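Local coordinates for cytosolic protein (Streptococcus thermophilus, PDB 2QZI) that is of unknown function, a small cytosolic protein of the DUF1827 family that folds as an antiparallel sheet with helices and binds sodium ions in the crystal, at residues M4-T9 with R68-K73; L28-S33 with V39-A44; K46-L51 with R74-D79. One frame throughout, in Å; residues are numbered along the deposited sequence. Where two conformers were deposited one is given.

Contact 1: residues M4-T9 with R68-K73; sequences MKLINT and REFFLK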
loop_
_atom_site.group_PDB
_atom_site.type_symbol
_atom_site.label_atom_id
_atom_site.label_comp_id
_atom_site.label_asym_id
_atom_site.label_seq_id
_atom_site.Cartn_x
_atom_site.Cartn_y
_atom_site.Cartn_z
HETATM N N MSE A 4 -15.196 -7.460 -4.446
HETATM C CA MSE A 4 -14.520 -6.191 -4.194
HETATM C C MSE A 4 -13.301 -5.934 -5.098
HETATM O O MSE A 4 -12.308 -6.709 -5.114
HETATM C CB MSE A 4 -14.122 -6.093 -2.709
HETATM C CG MSE A 4 -13.298 -4.901 -2.370
HETATM SE SE MSE A 4 -11.493 -5.097 -3.065
HETATM C CE MSE A 4 -10.650 -6.199 -1.589
ATOM N N LYS A 5 -13.383 -4.833 -5.834
ATOM C CA LYS A 5 -12.279 -4.414 -6.676
ATOM C C LYS A 5 -11.538 -3.195 -6.064
ATOM O O LYS A 5 -12.122 -2.370 -5.369
ATOM C CB LYS A 5 -12.783 -4.154 -8.127
ATOM C CG LYS A 5 -11.856 -4.733 -9.252
ATOM C CD LYS A 5 -10.249 -4.629 -8.921
ATOM C CE LYS A 5 -9.588 -6.002 -8.631
ATOM N NZ LYS A 5 -8.718 -6.045 -7.403
ATOM N N LEU A 6 -10.244 -3.124 -6.325
ATOM C CA LEU A 6 -9.367 -1.977 -6.002
ATOM C C LEU A 6 -9.624 -0.885 -7.035
ATOM O O LEU A 6 -9.548 -1.153 -8.244
ATOM C CB LEU A 6 -7.935 -2.414 -6.108
ATOM C CG LEU A 6 -7.232 -3.106 -4.894
ATOM C CD1 LEU A 6 -6.923 -2.097 -3.829
ATOM C CD2 LEU A 6 -8.095 -4.217 -4.328
ATOM N N ILE A 7 -10.013 0.297 -6.556
ATOM C CA ILE A 7 -10.313 1.480 -7.377
ATOM C C ILE A 7 -9.161 2.490 -7.041
ATOM O O ILE A 7 -8.903 2.800 -5.863
ATOM C CB ILE A 7 -11.739 2.014 -7.085
ATOM C CG1 ILE A 7 -12.798 0.896 -7.114
ATOM C CG2 ILE A 7 -12.183 3.166 -8.059
ATOM C CD1 ILE A 7 -13.705 0.838 -8.404
ATOM N N ASN A 8 -8.405 2.917 -8.067
ATOM C CA ASN A 8 -7.450 4.018 -7.943
ATOM C C ASN A 8 -8.173 5.334 -7.615
ATOM O O ASN A 8 -8.900 5.822 -8.424
ATOM C CB ASN A 8 -6.608 4.228 -9.235
ATOM C CG ASN A 8 -5.318 5.040 -8.942
ATOM O OD1 ASN A 8 -5.381 6.097 -8.323
ATOM N ND2 ASN A 8 -4.149 4.493 -9.291
ATOM N N THR A 9 -7.939 5.915 -6.437
ATOM C CA THR A 9 -8.654 7.160 -6.035
ATOM C C THR A 9 -7.623 8.343 -5.913
ATOM O O THR A 9 -7.963 9.405 -5.365
ATOM C CB THR A 9 -9.344 6.962 -4.652
ATOM O OG1 THR A 9 -8.342 6.480 -3.746
ATOM C CG2 THR A 9 -10.470 5.952 -4.713
ATOM N N ARG A 68 -2.800 -7.408 -1.218
ATOM C CA ARG A 68 -1.368 -7.642 -1.336
ATOM C C ARG A 68 -1.073 -8.264 -2.689
ATOM O O ARG A 68 -0.103 -7.850 -3.338
ATOM C CB ARG A 68 -0.827 -8.537 -0.210
ATOM C CG ARG A 68 0.701 -8.670 -0.260
ATOM C CD ARG A 68 1.243 -9.892 0.533
ATOM N NE ARG A 68 1.753 -9.536 1.848
ATOM C CZ ARG A 68 1.266 -9.965 3.025
ATOM N NH1 ARG A 68 1.852 -9.561 4.147
ATOM N NH2 ARG A 68 0.188 -10.771 3.082
ATOM N N GLU A 69 -1.894 -9.240 -3.117
ATOM C CA GLU A 69 -1.584 -9.934 -4.346
ATOM C C GLU A 69 -1.883 -9.043 -5.578
ATOM O O GLU A 69 -1.244 -9.225 -6.626
ATOM C CB GLU A 69 -2.295 -11.293 -4.425
ATOM C CG GLU A 69 -1.665 -12.411 -3.515
ATOM C CD GLU A 69 -0.130 -12.681 -3.757
ATOM O OE1 GLU A 69 0.655 -12.743 -2.748
ATOM O OE2 GLU A 69 0.279 -12.817 -4.948
ATOM N N PHE A 70 -2.829 -8.102 -5.452
ATOM C CA PHE A 70 -3.084 -7.086 -6.476
ATOM C C PHE A 70 -1.856 -6.200 -6.709
ATOM O O PHE A 70 -1.450 -5.982 -7.837
ATOM C CB PHE A 70 -4.273 -6.198 -6.086
ATOM C CG PHE A 70 -4.595 -5.098 -7.123
ATOM C CD1 PHE A 70 -5.427 -5.359 -8.211
ATOM C CD2 PHE A 70 -4.046 -3.822 -6.990
ATOM C CE1 PHE A 70 -5.718 -4.325 -9.164
ATOM C CE2 PHE A 70 -4.273 -2.806 -7.934
ATOM C CZ PHE A 70 -5.139 -3.052 -9.029
ATOM N N PHE A 71 -1.236 -5.711 -5.641
ATOM C CA PHE A 71 -0.036 -4.846 -5.779
ATOM C C PHE A 71 1.149 -5.606 -6.323
ATOM O O PHE A 71 1.850 -5.121 -7.210
ATOM C CB PHE A 71 0.239 -4.016 -4.513
ATOM C CG PHE A 71 -0.719 -2.876 -4.385
ATOM C CD1 PHE A 71 -0.461 -1.636 -4.995
ATOM C CD2 PHE A 71 -1.933 -3.065 -3.739
ATOM C CE1 PHE A 71 -1.456 -0.593 -4.956
ATOM C CE2 PHE A 71 -2.923 -2.038 -3.716
ATOM C CZ PHE A 71 -2.673 -0.804 -4.310
ATOM N N LEU A 72 1.302 -6.833 -5.859
ATOM C CA LEU A 72 2.422 -7.674 -6.268
ATOM C C LEU A 72 2.298 -8.022 -7.733
ATOM O O LEU A 72 3.274 -8.163 -8.442
ATOM C CB LEU A 72 2.485 -8.951 -5.413
ATOM C CG LEU A 72 3.159 -8.734 -4.060
ATOM C CD1 LEU A 72 3.019 -9.977 -3.187
ATOM C CD2 LEU A 72 4.690 -8.317 -4.213
ATOM N N LYS A 73 1.090 -8.182 -8.194
ATOM C CA LYS A 73 0.883 -8.581 -9.559
ATOM C C LYS A 73 0.974 -7.380 -10.483
ATOM O O LYS A 73 1.452 -7.505 -11.612
ATOM C CB LYS A 73 -0.482 -9.280 -9.704
ATOM C CG LYS A 73 -0.743 -9.875 -11.060
ATOM C CD LYS A 73 -2.184 -10.362 -11.138
ATOM C CE LYS A 73 -2.510 -10.990 -12.506
ATOM N NZ LYS A 73 -1.488 -12.004 -12.909
#

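Contact 2: residues L28-S33 with V39-A44; sequences LVETYS and VVFTQA. With NA (sodium ion), chain F.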
loop_
_atom_site.group_PDB
_atom_site.type_symbol
_atom_site.label_atom_id
_atom_site.label_comp_id
_atom_site.label_asym_id
_atom_site.label_seq_id
_atom_site.Cartn_x
_atom_site.Cartn_y
_atom_site.Cartn_z
ATOM N N LEU A 28 6.808 7.917 -5.375
ATOM C CA LEU A 28 5.471 7.605 -5.906
ATOM C C LEU A 28 4.497 7.393 -4.751
ATOM O O LEU A 28 4.821 6.695 -3.770
ATOM C CB LEU A 28 5.546 6.356 -6.797
ATOM C CG LEU A 28 4.280 5.652 -7.259
ATOM C CD1 LEU A 28 3.437 6.539 -8.206
ATOM C CD2 LEU A 28 4.721 4.357 -7.960
ATOM N N VAL A 29 3.334 8.007 -4.858
ATOM C CA VAL A 29 2.280 7.896 -3.875
ATOM C C VAL A 29 0.948 7.750 -4.584
ATOM O O VAL A 29 0.544 8.602 -5.399
ATOM C CB VAL A 29 2.163 9.124 -2.941
ATOM C CG1 VAL A 29 1.052 8.874 -1.853
ATOM C CG2 VAL A 29 3.516 9.523 -2.258
ATOM N N GLU A 30 0.254 6.669 -4.274
ATOM C CA GLU A 30 -1.065 6.451 -4.848
ATOM C C GLU A 30 -2.032 6.003 -3.779
ATOM O O GLU A 30 -1.613 5.399 -2.789
ATOM C CB GLU A 30 -0.961 5.388 -5.907
ATOM C CG GLU A 30 0.123 5.692 -6.878
ATOM C CD GLU A 30 -0.021 4.932 -8.155
ATOM O OE1 GLU A 30 -0.435 3.756 -8.125
ATOM O OE2 GLU A 30 0.342 5.507 -9.195
ATOM N N THR A 31 -3.297 6.345 -3.945
ATOM C CA THR A 31 -4.320 5.874 -3.009
ATOM C C THR A 31 -5.386 5.036 -3.710
ATOM O O THR A 31 -5.649 5.224 -4.859
ATOM C CB THR A 31 -5.034 7.022 -2.285
ATOM O OG1 THR A 31 -5.546 7.883 -3.243
ATOM C CG2 THR A 31 -4.094 7.830 -1.372
ATOM N N TYR A 32 -5.937 4.042 -2.998
ATOM C CA TYR A 32 -6.988 3.160 -3.540
ATOM C C TYR A 32 -8.019 2.843 -2.456
ATOM O O TYR A 32 -7.685 2.737 -1.265
ATOM C CB TYR A 32 -6.412 1.807 -3.964
ATOM C CG TYR A 32 -5.436 1.861 -5.103
ATOM C CD1 TYR A 32 -5.784 1.375 -6.351
ATOM C CD2 TYR A 32 -4.117 2.388 -4.919
ATOM C CE1 TYR A 32 -4.893 1.420 -7.396
ATOM C CE2 TYR A 32 -3.226 2.464 -5.996
ATOM C CZ TYR A 32 -3.624 1.943 -7.210
ATOM O OH TYR A 32 -2.763 1.990 -8.286
ATOM N N SER A 33 -9.263 2.684 -2.903
ATOM C CA SER A 33 -10.335 2.043 -2.182
ATOM C C SER A 33 -10.400 0.542 -2.478
ATOM O O SER A 33 -10.086 0.079 -3.574
ATOM C CB SER A 33 -11.672 2.618 -2.677
ATOM O OG SER A 33 -11.952 3.751 -1.877
ATOM N N VAL A 39 -6.383 2.259 1.043
ATOM C CA VAL A 39 -5.048 1.782 0.776
ATOM C C VAL A 39 -4.276 2.996 0.305
ATOM O O VAL A 39 -4.811 3.844 -0.432
ATOM C CB VAL A 39 -5.040 0.619 -0.279
ATOM C CG1 VAL A 39 -3.669 0.046 -0.481
ATOM C CG2 VAL A 39 -5.981 -0.521 0.155
ATOM N N VAL A 40 -3.086 3.096 0.859
ATOM C CA VAL A 40 -2.031 4.038 0.424
ATOM C C VAL A 40 -0.857 3.214 -0.049
ATOM O O VAL A 40 -0.446 2.326 0.625
ATOM C CB VAL A 40 -1.609 5.059 1.531
ATOM C CG1 VAL A 40 -0.590 6.044 0.945
ATOM C CG2 VAL A 40 -2.877 5.877 1.940
ATOM N N PHE A 41 -0.402 3.469 -1.272
ATOM C CA PHE A 41 0.733 2.735 -1.859
ATOM C C PHE A 41 1.839 3.724 -2.217
ATOM O O PHE A 41 1.578 4.684 -2.931
ATOM C CB PHE A 41 0.238 2.095 -3.153
ATOM C CG PHE A 41 1.306 1.399 -3.962
ATOM C CD1 PHE A 41 2.088 0.376 -3.395
ATOM C CD2 PHE A 41 1.532 1.750 -5.292
ATOM C CE1 PHE A 41 3.057 -0.264 -4.155
ATOM C CE2 PHE A 41 2.551 1.129 -6.064
ATOM C CZ PHE A 41 3.312 0.124 -5.479
ATOM N N THR A 42 3.075 3.409 -1.834
ATOM C CA THR A 42 4.246 4.246 -2.133
ATOM C C THR A 42 5.474 3.432 -2.564
ATOM O O THR A 42 5.579 2.275 -2.220
ATOM C CB THR A 42 4.729 5.063 -0.888
ATOM O OG1 THR A 42 5.358 4.214 0.074
ATOM C CG2 THR A 42 3.591 5.871 -0.167
ATOM N N GLN A 43 6.366 4.066 -3.350
ATOM C CA GLN A 43 7.686 3.576 -3.696
ATOM C C GLN A 43 8.667 4.670 -3.335
ATOM O O GLN A 43 8.382 5.813 -3.582
ATOM C CB GLN A 43 7.892 3.183 -5.160
ATOM C CG GLN A 43 9.289 2.361 -5.272
ATOM C CD GLN A 43 9.608 1.964 -6.673
ATOM O OE1 GLN A 43 8.841 2.295 -7.579
ATOM N NE2 GLN A 43 10.741 1.259 -6.883
ATOM N N ALA A 44 9.828 4.280 -2.783
ATOM C CA ALA A 44 10.925 5.131 -2.349
ATOM C C ALA A 44 12.209 4.314 -2.618
ATOM O O ALA A 44 12.122 3.112 -2.792
ATOM C CB ALA A 44 10.842 5.389 -0.782
HETATM NA NA NA F . 7.838 3.554 -0.037
HETATM O O HOH W 1 8.418 5.837 1.615
#

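Contact 3: residues K46-L51 with R74-D79; sequences KHYELL and RKIDKD. With NA (sodium ion), chain F.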
loop_
_atom_site.group_PDB
_atom_site.type_symbol
_atom_site.label_atom_id
_atom_site.label_comp_id
_atom_site.label_asym_id
_atom_site.label_seq_id
_atom_site.Cartn_x
_atom_site.Cartn_y
_atom_site.Cartn_z
ATOM N N LYS A 46 14.743 1.815 -1.873
ATOM C CA LYS A 46 14.996 0.752 -0.883
ATOM C C LYS A 46 13.676 0.136 -0.399
ATOM O O LYS A 46 13.704 -0.889 0.257
ATOM C CB LYS A 46 15.869 1.235 0.290
ATOM C CG LYS A 46 17.222 1.670 -0.136
ATOM C CD LYS A 46 18.138 0.525 -0.699
ATOM C CE LYS A 46 19.388 1.130 -1.390
ATOM N NZ LYS A 46 20.403 0.121 -1.938
ATOM N N HIS A 47 12.509 0.718 -0.727
ATOM C CA HIS A 47 11.307 0.077 -0.243
ATOM C C HIS A 47 10.024 0.563 -0.895
ATOM O O HIS A 47 9.860 1.749 -1.131
ATOM C CB HIS A 47 11.164 0.193 1.300
ATOM C CG HIS A 47 11.098 1.605 1.817
ATOM N ND1 HIS A 47 10.094 2.049 2.660
ATOM C CD2 HIS A 47 11.939 2.660 1.650
ATOM C CE1 HIS A 47 10.299 3.325 2.957
ATOM N NE2 HIS A 47 11.395 3.727 2.332
ATOM N N TYR A 48 9.099 -0.353 -1.127
ATOM C CA TYR A 48 7.693 0.004 -1.394
ATOM C C TYR A 48 6.932 -0.138 -0.072
ATOM O O TYR A 48 7.354 -0.870 0.805
ATOM C CB TYR A 48 7.034 -0.979 -2.333
ATOM C CG TYR A 48 7.518 -1.059 -3.752
ATOM C CD1 TYR A 48 6.816 -0.411 -4.756
ATOM C CD2 TYR A 48 8.582 -1.907 -4.120
ATOM C CE1 TYR A 48 7.157 -0.529 -6.079
ATOM C CE2 TYR A 48 8.956 -2.040 -5.472
ATOM C CZ TYR A 48 8.219 -1.327 -6.425
ATOM O OH TYR A 48 8.482 -1.399 -7.750
ATOM N N GLU A 49 5.790 0.544 0.075
ATOM C CA GLU A 49 4.998 0.453 1.305
ATOM C C GLU A 49 3.532 0.293 0.944
ATOM O O GLU A 49 3.114 0.829 -0.061
ATOM C CB GLU A 49 5.201 1.688 2.204
ATOM C CG GLU A 49 6.642 1.856 2.775
ATOM C CD GLU A 49 7.110 0.793 3.734
ATOM O OE1 GLU A 49 6.257 0.193 4.448
ATOM O OE2 GLU A 49 8.354 0.581 3.777
ATOM N N LEU A 50 2.771 -0.521 1.685
ATOM C CA LEU A 50 1.277 -0.449 1.554
ATOM C C LEU A 50 0.763 -0.194 2.962
ATOM O O LEU A 50 1.312 -0.789 3.927
ATOM C CB LEU A 50 0.670 -1.777 1.100
ATOM C CG LEU A 50 0.515 -1.982 -0.383
ATOM C CD1 LEU A 50 0.114 -3.444 -0.488
ATOM C CD2 LEU A 50 -0.611 -1.041 -0.936
ATOM N N LEU A 51 -0.111 0.788 3.077
ATOM C CA LEU A 51 -0.876 1.099 4.321
ATOM C C LEU A 51 -2.365 0.838 4.103
ATOM O O LEU A 51 -2.995 1.461 3.251
ATOM C CB LEU A 51 -0.688 2.579 4.744
ATOM C CG LEU A 51 0.795 2.770 5.035
ATOM C CD1 LEU A 51 1.559 3.489 3.873
ATOM C CD2 LEU A 51 0.959 3.440 6.385
ATOM N N ARG A 74 0.509 -6.224 -10.023
ATOM C CA ARG A 74 0.246 -5.102 -10.922
ATOM C C ARG A 74 1.211 -3.895 -10.769
ATOM O O ARG A 74 1.447 -3.155 -11.741
ATOM C CB ARG A 74 -1.221 -4.648 -10.808
ATOM C CG ARG A 74 -2.228 -5.735 -11.094
ATOM C CD ARG A 74 -2.554 -5.711 -12.574
ATOM N NE ARG A 74 -2.855 -7.023 -13.147
ATOM C CZ ARG A 74 -3.948 -7.292 -13.872
ATOM N NH1 ARG A 74 -4.859 -6.333 -14.121
ATOM N NH2 ARG A 74 -4.134 -8.517 -14.366
ATOM N N LYS A 75 1.770 -3.701 -9.579
ATOM C CA LYS A 75 2.313 -2.399 -9.223
ATOM C C LYS A 75 3.741 -2.468 -8.804
ATOM O O LYS A 75 4.444 -1.489 -8.926
ATOM C CB LYS A 75 1.460 -1.756 -8.121
ATOM C CG LYS A 75 -0.027 -1.563 -8.555
ATOM C CD LYS A 75 -0.249 -0.375 -9.411
ATOM C CE LYS A 75 -1.671 -0.473 -9.985
ATOM N NZ LYS A 75 -2.169 0.766 -10.625
ATOM N N ILE A 76 4.185 -3.636 -8.329
ATOM C CA ILE A 76 5.445 -3.779 -7.713
ATOM C C ILE A 76 6.414 -4.555 -8.632
ATOM O O ILE A 76 6.046 -5.543 -9.228
ATOM C CB ILE A 76 5.245 -4.476 -6.358
ATOM C CG1 ILE A 76 4.626 -3.509 -5.323
ATOM C CG2 ILE A 76 6.525 -5.032 -5.871
ATOM C CD1 ILE A 76 4.249 -4.141 -3.973
ATOM N N ASP A 77 7.650 -4.095 -8.803
ATOM C CA ASP A 77 8.521 -4.782 -9.748
ATOM C C ASP A 77 9.213 -5.849 -8.864
ATOM O O ASP A 77 10.026 -5.501 -8.008
ATOM C CB ASP A 77 9.490 -3.750 -10.347
ATOM C CG ASP A 77 10.612 -4.372 -11.194
ATOM O OD1 ASP A 77 10.751 -5.613 -11.281
ATOM O OD2 ASP A 77 11.377 -3.594 -11.789
ATOM N N LYS A 78 8.842 -7.128 -9.020
ATOM C CA LYS A 78 9.273 -8.148 -8.051
ATOM C C LYS A 78 10.754 -8.490 -8.262
ATOM O O LYS A 78 11.453 -8.959 -7.352
ATOM C CB LYS A 78 8.368 -9.405 -8.078
ATOM C CG LYS A 78 6.891 -9.141 -7.570
ATOM C CD LYS A 78 5.999 -10.414 -7.567
ATOM C CE LYS A 78 5.696 -11.016 -8.985
ATOM N NZ LYS A 78 4.974 -10.077 -9.954
ATOM N N ASP A 79 11.228 -8.212 -9.451
ATOM C CA ASP A 79 12.577 -8.443 -9.766
ATOM C C ASP A 79 13.581 -7.692 -8.798
ATOM O O ASP A 79 14.649 -8.209 -8.517
ATOM C CB ASP A 79 12.750 -7.987 -11.175
ATOM C CG ASP A 79 13.740 -8.797 -11.936
ATOM O OD1 ASP A 79 14.205 -9.888 -11.457
ATOM O OD2 ASP A 79 14.061 -8.314 -13.048
HETATM NA NA NA F . 7.838 3.554 -0.037
HETATM O O HOH W 2 7.500 -0.201 -9.738
HETATM O O HOH W 1 8.418 5.837 1.615
#

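Contact 1: residues M4-T9 with R68-K73
Leu6 and Phe70 form the centre of a helix-on-sheet contact, apolar except for one lysine end, in which the edge strand 6-8 meets the last turns of helix 61-74. The two backbones keep well apart, with the CA atoms of Leu6 and Phe70 8.1 Å from each other, and side chains alone bridge the interval. Leu6 reaches toward the helix as Phe70 reaches toward the strand, and the two overlap along their lengths. This brings Leu6 CB almost squarely over the middle of the phenyl ring, 4.0 Å from its centroid and only 7° off the ring normal, a CH-pi contact. The branch point continues over the same ring toward its root, Leu6 CG lying 3.9 Å from Phe70 CD2. Phe70 reaches the strand because its CG stands anti to the backbone N (chi1 180°), which directs the ring outward from the helix. One methyl of Leu6 goes further: CD1 comes to 4.0 Å from CE2 of Phe71, so a single leucine touches two successive aromatic rings of the helix. Those rings also meet each other, Phe70 CD2 sitting above the Phe71 plane near its rim. Lys5 adds a polar margin. Its chain bends at three torsions and comes across Phe70, placing NZ 3.5 Å from Phe70 CD1 in an oblique approach to the ring. The contact is thus buried at Leu6 and Phe71 and grades into an exposed border at Lys5. Leu6 also packs on Ile67 one turn earlier in the helix and on Tyr32 of the adjoining strand, while Phe71 meets Tyr32 edge-to-face and Phe41 with planes at about 40°, which carries the helix from strand 6-8 across strands 28-34 and 37-44.

Contact 2: residues L28-S33 with V39-A44
Phe41 lies alongside Glu30, the two side chains rising together from the sheet, with the carboxylate at the ring's edge: Glu30 OE1 is 4.0 Å from Phe41 CD2, and the two flat groups are turned 65° apart. Leu28 CD2 approaches the same ring obliquely. The backbones beneath are the arms of a beta hairpin, strands 28-34 and 37-44, antiparallel and paired in regular alternation. Leu28 with Gln43, Glu30 with Phe41 and Tyr32 with Val39 are the hydrogen-bonded pairs; of their six bonds, Phe41 N to Glu30 O is nearly straight, 2.7 Å long with 178° at the hydrogen. Between them lie the non-hydrogen-bonded pairs Val29-Thr42 and Thr31-Val40, whose side chains share the opposite face of the sheet. There Thr31 CG2 touches Val40 CG2 at 4.0 Å, and Val29 and Thr31 receive helix 14-23. Thr42 combines two roles on this face. Its CG2 faces Val29 CG2 at 4.2 Å, while OG1, set between the backbone N and the carbonyl carbon (chi1 72°), is turned to the sodium ion and binds it at 2.6 Å; His47 O and a water are further ligands. On the Phe41 face, Tyr32 OH donates to Glu30 OE1 over 2.9 Å, meeting that oxygen on its anti side and out of the carboxylate plane. Because the hydroxyl is also hydrogen-bonded to Lys75 NZ, it stands between a cationic and an anionic group, which probably polarises it, and it gives the carboxylate beside the Phe41 ring a polar partner.

Contact 3: residues K46-L51 with R74-D79
Strand 47-53 passes the irregular chain that leaves helix 61-74 with its closest CA pair, Tyr48 and Ile76, 7.7 Å apart, and the tyrosine ring fills the interval. Tyr48 CG is anti to the carbonyl carbon, beside the backbone N (chi1 -66°), which sends the ring across to the loop. Ile76 lies over one face of it. Its CG1 is 4.0 Å from the Tyr48 ring centroid and 16° off the normal, a CH-pi contact shifted toward CD1. The other branch rides over the same face on the opposite side of the ring, Ile76 CG2 standing above Tyr48 CE2 at 3.9 Å. On the other side of the strand, His47 ND1 donates within the imidazole plane to the anti lone pair of Glu49 OE2, and NE2 is bonded to Asp25. The carbonyl oxygen His47 O is a ligand of the sodium ion at 2.9 Å. This cation sits above one face of the imidazole, offset toward the rim. Back at the loop, Asp77 N donates to Tyr48 OH over 3.0 Å at 164°. A water in the ring plane also bonds to the hydroxyl and links it weakly to Lys75 O. Tyr48 thus holds Ile76 by its face and Asp77 by its oxygen, which satisfies a backbone N-H just past the helix and probably restricts rotation of the ring.

How the contacts relate
Each contact has at least one segment in the same antiparallel sheet; only contact 2 lies wholly within it. Contacts 1 and 2 share the seam between strands 6-8 and 28-34, where Thr9 N lies 2.9 Å from Thr31 O. Contacts 2 and 3 meet along the next hairpin, Thr42 O being 2.9 Å from Glu49 N, and each supplies one ligand of the same sodium ion. Across the face beneath helix 61-74, Lys75 NZ of contact 3 reaches Tyr32 OH of contact 2 at 2.7 Å. Helix and loop tie contact 1 to contact 3: Phe71 O is 3.0 Å from Ile76 N. The nearest atom of the Phe71 side chain is about 11 Å from that same sodium, so contact 1 takes no part in the site.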